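PDB 4ZQU: CdiI toxin from Salmonella enterica subsp. enterica serovar Rubislaw str. ATCC 10717, which acts as the immunity protein of a contact-dependent growth inhibition system, neutralising its cognate CdiA-CT toxin. Local coordinates for residues H126-I131 and N152-V157; A10-N15 and C120-N125. All coordinates share one frame; numbering follows the deposited sequence.

Interaction 1: H126-I131 and N152-V157; sequences HDAITI and NVILSV
Ile-129 and Ile-131 trade pairs of backbone hydrogen bonds with Leu-155 and Val-153. Ile-129 N gives its hydrogen to Leu-155 O at 2.9 Å, and Leu-155 N returns one to Ile-129 O at 2.8 Å. Two residues on, Ile-131 N meets Val-153 O at 2.8 Å, and Val-153 N reaches Ile-131 O at 2.7 Å. Between these rungs Thr-130 faces Ile-154 as a non-hydrogen-bonded pair. A water continues the ladder past the strand ends, donating to Asp-127 O and accepting from Val-157 N. The short strand 153-155 thus runs antiparallel along strand 129-138, part of the chain's large antiparallel sheet.

Apolar contacts divide by face. On the side of Ile-129, Ile-131, Val-153 and Leu-155, which helix 161-172 covers through Ile-164, Leu-168 and Ala-171, the ends of Ile-131 and Leu-155 cross at an angle, CD1 to CD1 4.1 Å. On the other face CG2 of Ile-154, anti to the backbone N, lies against Ala-128 CB at 3.7 Å. Val-157 lays CG1 over the turn before the strand, 3.3 Å from His-126 O; chi1 of -61° turns this methyl away from its own carbonyl carbon.

Polar side chains play a small part. The amide of Asn-152 passes Thr-130 CG2 with ND2, while its OD1 is hydrogen-bonded to Ser-132 OG on the continuing strand.

Interaction 2: A10-N15 and C120-N125; sequences ASVKMN and CDICCN
Cys-120 faces Val-12 in the antiparallel ladder that joins strand 118-124 to strand 8-14 in the middle of the immunity protein's main sheet, and that continues past this pair to a backbone bond between Met-14 and Lys-118. Its backbone makes both bonds of a hydrogen-bonded pair: Cys-120 N to Val-12 O and Val-12 N to Cys-120 O, each 3.0 Å. The side chain of Cys-120 lies on the same face as Val-12, under helix 161-172, where Ala-171 and Leu-172 touch Cys-120 and Leu-168 touches Val-12.

Asp-121 comes next, across from Ser-11 in the non-hydrogen-bonded position, and both side chains rise from the opposite face. In one of the two conformers modelled for Ser-11, a water bridges the hydroxyl and the carboxylate. It lies 3.1 Å from Ser-11 OG, with the direction of that bond left open, while its 2.5 Å distance to Asp-121 OD1 is short and doubtful. The other carboxylate oxygen, OD2, forms a salt bridge with Lys-70 of the CdiA-CT toxin chain, so Asp-121 links this sheet directly to the bound toxin. Such a lysine would be expected to favour the charged form of the carboxylate.

Ile-122 returns to the helix-covered face and pairs with Ala-10. Ile-122 N binds Ala-10 O and Ala-10 N binds Ile-122 O, both at 3.0 Å. Ala-10 CB sits 4.1 Å from Ile-122 CB, and Leu-58 of helix 47-59 packs on both residues. The isoleucine chain bends at chi2, 83°, bringing its tip obliquely across Val-12, with Ile-122 CD1 3.6 Å from Val-12 CG2.

From the N terminus, strand 8-14 runs first and waits more than a hundred residues for its partner 120-125; interaction 2 closes that long loop, which holds two further strands of the main sheet and helices 47-59 and 87-105. The chain then turns directly into 126-131, and interaction 1 closes a much shorter, helix-free loop with 152-157. The loops follow in series, neither nesting nor crossing. They meet where strands 118-124 and 129-138 lie side by side: Thr-130 N is 2.8 Å from Cys-123 O, a probable hydrogen bond, and Ile-129 CG1 packs on Cys-124 SG. With the pairing of 118-124 and 129-138 between them, the two contacts tie 8-14 to 153-155 through one sheet.

Interaction 1: H126-I131 and N152-V157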
loop_
_atom_site.group_PDB
_atom_site.type_symbol
_atom_site.label_atom_id
_atom_site.label_comp_id
_atom_site.label_asym_id
_atom_site.label_seq_id
_atom_site.Cartn_x
_atom_site.Cartn_y
_atom_site.Cartn_z
ATOM N N HIS B 126 -19.443 -8.402 -3.973
ATOM C CA HIS B 126 -20.603 -9.274 -4.096
ATOM C C HIS B 126 -20.376 -10.598 -3.377
ATOM O O HIS B 126 -21.327 -11.277 -2.993
ATOM C CB HIS B 126 -20.918 -9.529 -5.570
ATOM C CG HIS B 126 -19.809 -10.207 -6.315
ATOM N ND1 HIS B 126 -19.572 -11.564 -6.223
ATOM C CD2 HIS B 126 -18.868 -9.718 -7.153
ATOM C CE1 HIS B 126 -18.534 -11.877 -6.980
ATOM N NE2 HIS B 126 -18.088 -10.777 -7.554
ATOM N N ASP B 127 -19.108 -10.949 -3.185
ATOM C CA ASP B 127 -18.737 -12.272 -2.700
ATOM C C ASP B 127 -18.666 -12.370 -1.179
ATOM O O ASP B 127 -19.235 -13.289 -0.589
ATOM C CB ASP B 127 -17.396 -12.687 -3.302
ATOM C CG ASP B 127 -17.000 -14.095 -2.922
ATOM O OD1 ASP B 127 -17.605 -15.044 -3.463
ATOM O OD2 ASP B 127 -16.082 -14.253 -2.091
ATOM N N ALA B 128 -17.966 -11.433 -0.545
ATOM C CA ALA B 128 -17.786 -11.475 0.904
ATOM C C ALA B 128 -17.276 -10.154 1.469
ATOM O O ALA B 128 -16.803 -9.288 0.733
ATOM C CB ALA B 128 -16.829 -12.603 1.282
ATOM N N ILE B 129 -17.378 -10.015 2.787
ATOM C CA ILE B 129 -16.758 -8.907 3.505
ATOM C C ILE B 129 -15.474 -9.391 4.173
ATOM O O ILE B 129 -15.506 -10.269 5.033
ATOM C CB ILE B 129 -17.699 -8.318 4.571
ATOM C CG1 ILE B 129 -19.004 -7.841 3.930
ATOM C CG2 ILE B 129 -17.013 -7.183 5.312
ATOM C CD1 ILE B 129 -20.043 -7.389 4.931
ATOM N N THR B 130 -14.343 -8.823 3.771
ATOM C CA THR B 130 -13.055 -9.265 4.290
ATOM C C THR B 130 -12.444 -8.249 5.252
ATOM O O THR B 130 -12.200 -7.097 4.888
ATOM C CB THR B 130 -12.054 -9.537 3.152
ATOM O OG1 THR B 130 -12.627 -10.464 2.222
ATOM C CG2 THR B 130 -10.762 -10.115 3.708
ATOM N N ILE B 131 -12.203 -8.690 6.482
ATOM C CA ILE B 131 -11.549 -7.864 7.487
ATOM C C ILE B 131 -10.159 -8.429 7.765
ATOM O O ILE B 131 -10.020 -9.549 8.266
ATOM C CB ILE B 131 -12.371 -7.791 8.789
ATOM C CG1 ILE B 131 -13.843 -7.509 8.470
ATOM C CG2 ILE B 131 -11.806 -6.727 9.716
ATOM C CD1 ILE B 131 -14.725 -7.385 9.692
ATOM N N ASN B 152 -7.430 -13.660 8.203
ATOM C CA ASN B 152 -8.458 -12.684 7.861
ATOM C C ASN B 152 -9.827 -13.109 8.366
ATOM O O ASN B 152 -10.162 -14.294 8.372
ATOM C CB ASN B 152 -8.523 -12.458 6.350
ATOM C CG ASN B 152 -7.297 -11.750 5.812
ATOM O OD1 ASN B 152 -6.532 -11.149 6.563
ATOM N ND2 ASN B 152 -7.115 -11.804 4.498
ATOM N N VAL B 153 -10.616 -12.131 8.797
ATOM C CA VAL B 153 -11.995 -12.388 9.177
ATOM C C VAL B 153 -12.896 -12.191 7.968
ATOM O O VAL B 153 -13.166 -11.064 7.560
ATOM C CB VAL B 153 -12.449 -11.471 10.321
ATOM C CG1 VAL B 153 -13.920 -11.707 10.638
ATOM C CG2 VAL B 153 -11.590 -11.707 11.550
ATOM N N ILE B 154 -13.351 -13.296 7.390
ATOM C CA ILE B 154 -14.210 -13.244 6.217
ATOM C C ILE B 154 -15.662 -13.478 6.614
ATOM O O ILE B 154 -15.994 -14.498 7.219
ATOM C CB ILE B 154 -13.792 -14.285 5.168
ATOM C CG1 ILE B 154 -12.271 -14.305 5.017
ATOM C CG2 ILE B 154 -14.466 -13.992 3.836
ATOM C CD1 ILE B 154 -11.766 -15.389 4.095
ATOM N N LEU B 155 -16.523 -12.526 6.270
ATOM C CA LEU B 155 -17.930 -12.597 6.640
ATOM C C LEU B 155 -18.826 -12.628 5.412
ATOM O O LEU B 155 -18.436 -12.177 4.335
ATOM C CB LEU B 155 -18.312 -11.410 7.525
ATOM C CG LEU B 155 -17.463 -11.184 8.775
ATOM C CD1 LEU B 155 -17.894 -9.910 9.476
ATOM C CD2 LEU B 155 -17.555 -12.373 9.715
ATOM N N SER B 156 -20.028 -13.166 5.584
ATOM C CA SER B 156 -21.021 -13.189 4.520
ATOM C C SER B 156 -21.446 -11.766 4.167
ATOM O O SER B 156 -21.386 -10.870 5.007
ATOM C CB SER B 156 -22.234 -14.022 4.943
ATOM O OG SER B 156 -23.216 -14.066 3.924
ATOM N N VAL B 157 -21.869 -11.558 2.923
ATOM C CA VAL B 157 -22.328 -10.239 2.494
ATOM C C VAL B 157 -23.639 -9.844 3.174
ATOM O O VAL B 157 -23.980 -8.663 3.234
ATOM C CB VAL B 157 -22.518 -10.170 0.960
ATOM C CG1 VAL B 157 -21.208 -10.444 0.249
ATOM C CG2 VAL B 157 -23.583 -11.159 0.508
HETATM O O HOH W 1 -21.454 -13.679 1.325
#

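Interaction 2: A10-N15 and C120-N125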
loop_
_atom_site.group_PDB
_atom_site.type_symbol
_atom_site.label_atom_id
_atom_site.label_comp_id
_atom_site.label_asym_id
_atom_site.label_seq_id
_atom_site.Cartn_x
_atom_site.Cartn_y
_atom_site.Cartn_z
ATOM N N ALA B 10 -12.659 0.389 3.536
ATOM C CA ALA B 10 -12.625 1.211 4.730
ATOM C C ALA B 10 -11.379 0.825 5.510
ATOM O O ALA B 10 -10.782 -0.218 5.247
ATOM C CB ALA B 10 -13.879 1.019 5.568
ATOM N N SER B 11 -10.981 1.665 6.460
ATOM C CA SER B 11 -9.808 1.369 7.274
ATOM C C SER B 11 -10.046 1.701 8.744
ATOM O O SER B 11 -10.634 2.734 9.071
ATOM C CB SER B 11 -8.589 2.132 6.752
ATOM O OG SER B 11 -7.394 1.642 7.335
ATOM N N VAL B 12 -9.580 0.819 9.625
ATOM C CA VAL B 12 -9.777 0.981 11.057
ATOM C C VAL B 12 -8.456 1.143 11.802
ATOM O O VAL B 12 -7.569 0.294 11.704
ATOM C CB VAL B 12 -10.545 -0.219 11.649
ATOM C CG1 VAL B 12 -10.669 -0.080 13.159
ATOM C CG2 VAL B 12 -11.913 -0.337 11.007
ATOM N N LYS B 13 -8.337 2.240 12.544
ATOM C CA LYS B 13 -7.182 2.484 13.402
ATOM C C LYS B 13 -7.626 2.540 14.860
ATOM O O LYS B 13 -8.577 3.246 15.195
ATOM C CB LYS B 13 -6.482 3.783 13.007
ATOM C CG LYS B 13 -5.904 3.782 11.601
ATOM C CD LYS B 13 -4.664 2.910 11.511
ATOM C CE LYS B 13 -4.066 2.936 10.110
ATOM N NZ LYS B 13 -4.973 2.323 9.099
ATOM N N MET B 14 -6.941 1.799 15.727
ATOM C CA MET B 14 -7.331 1.736 17.134
ATOM C C MET B 14 -6.152 1.775 18.098
ATOM O O MET B 14 -5.275 0.913 18.061
ATOM C CB MET B 14 -8.145 0.468 17.412
ATOM C CG MET B 14 -8.563 0.327 18.873
ATOM S SD MET B 14 -9.258 -1.279 19.305
ATOM C CE MET B 14 -7.867 -2.361 18.985
ATOM N N ASN B 15 -6.142 2.778 18.969
ATOM C CA ASN B 15 -5.264 2.757 20.128
ATOM C C ASN B 15 -6.074 2.678 21.421
ATOM O O ASN B 15 -7.237 2.271 21.406
ATOM C CB ASN B 15 -4.320 3.969 20.127
ATOM C CG ASN B 15 -5.052 5.299 20.146
ATOM O OD1 ASN B 15 -6.132 5.432 20.720
ATOM N ND2 ASN B 15 -4.448 6.304 19.521
ATOM N N CYS B 120 -6.748 -2.411 10.819
ATOM C CA CYS B 120 -7.471 -3.463 10.110
ATOM C C CYS B 120 -8.026 -2.955 8.780
ATOM O O CYS B 120 -8.599 -1.868 8.708
ATOM C CB CYS B 120 -8.611 -4.013 10.972
ATOM S SG CYS B 120 -8.070 -4.970 12.400
ATOM N N ASP B 121 -7.851 -3.753 7.732
ATOM C CA ASP B 121 -8.356 -3.419 6.407
ATOM C C ASP B 121 -9.739 -4.018 6.185
ATOM O O ASP B 121 -9.977 -5.172 6.525
ATOM C CB ASP B 121 -7.400 -3.924 5.328
ATOM C CG ASP B 121 -5.959 -3.561 5.610
ATOM O OD1 ASP B 121 -5.701 -2.407 6.014
ATOM O OD2 ASP B 121 -5.084 -4.435 5.432
ATOM N N ILE B 122 -10.646 -3.236 5.612
ATOM C CA ILE B 122 -11.971 -3.737 5.268
ATOM C C ILE B 122 -12.222 -3.598 3.766
ATOM O O ILE B 122 -12.035 -2.526 3.194
ATOM C CB ILE B 122 -13.089 -3.004 6.047
ATOM C CG1 ILE B 122 -13.134 -3.467 7.504
ATOM C CG2 ILE B 122 -14.443 -3.259 5.410
ATOM C CD1 ILE B 122 -12.154 -2.773 8.408
ATOM N N CYS B 123 -12.625 -4.698 3.134
ATOM C CA CYS B 123 -13.013 -4.698 1.728
ATOM C C CYS B 123 -14.330 -5.455 1.566
ATOM O O CYS B 123 -14.579 -6.426 2.274
ATOM C CB CYS B 123 -11.922 -5.330 0.862
ATOM S SG CYS B 123 -12.317 -5.407 -0.893
ATOM N N CYS B 124 -15.174 -5.009 0.644
ATOM C CA CYS B 124 -16.473 -5.642 0.450
ATOM C C CYS B 124 -16.848 -5.700 -1.024
ATOM O O CYS B 124 -16.723 -4.718 -1.743
ATOM C CB CYS B 124 -17.556 -4.898 1.238
ATOM S SG CYS B 124 -19.251 -5.440 0.921
ATOM N N ASN B 125 -17.300 -6.863 -1.472
ATOM C CA ASN B 125 -17.854 -6.987 -2.810
ATOM C C ASN B 125 -19.072 -7.901 -2.800
ATOM O O ASN B 125 -19.664 -8.147 -1.748
ATOM C CB ASN B 125 -16.799 -7.496 -3.801
ATOM C CG ASN B 125 -16.124 -8.782 -3.348
ATOM O OD1 ASN B 125 -16.651 -9.526 -2.520
ATOM N ND2 ASN B 125 -14.951 -9.054 -3.909
HETATM O O HOH W 2 -6.702 -0.318 5.091
#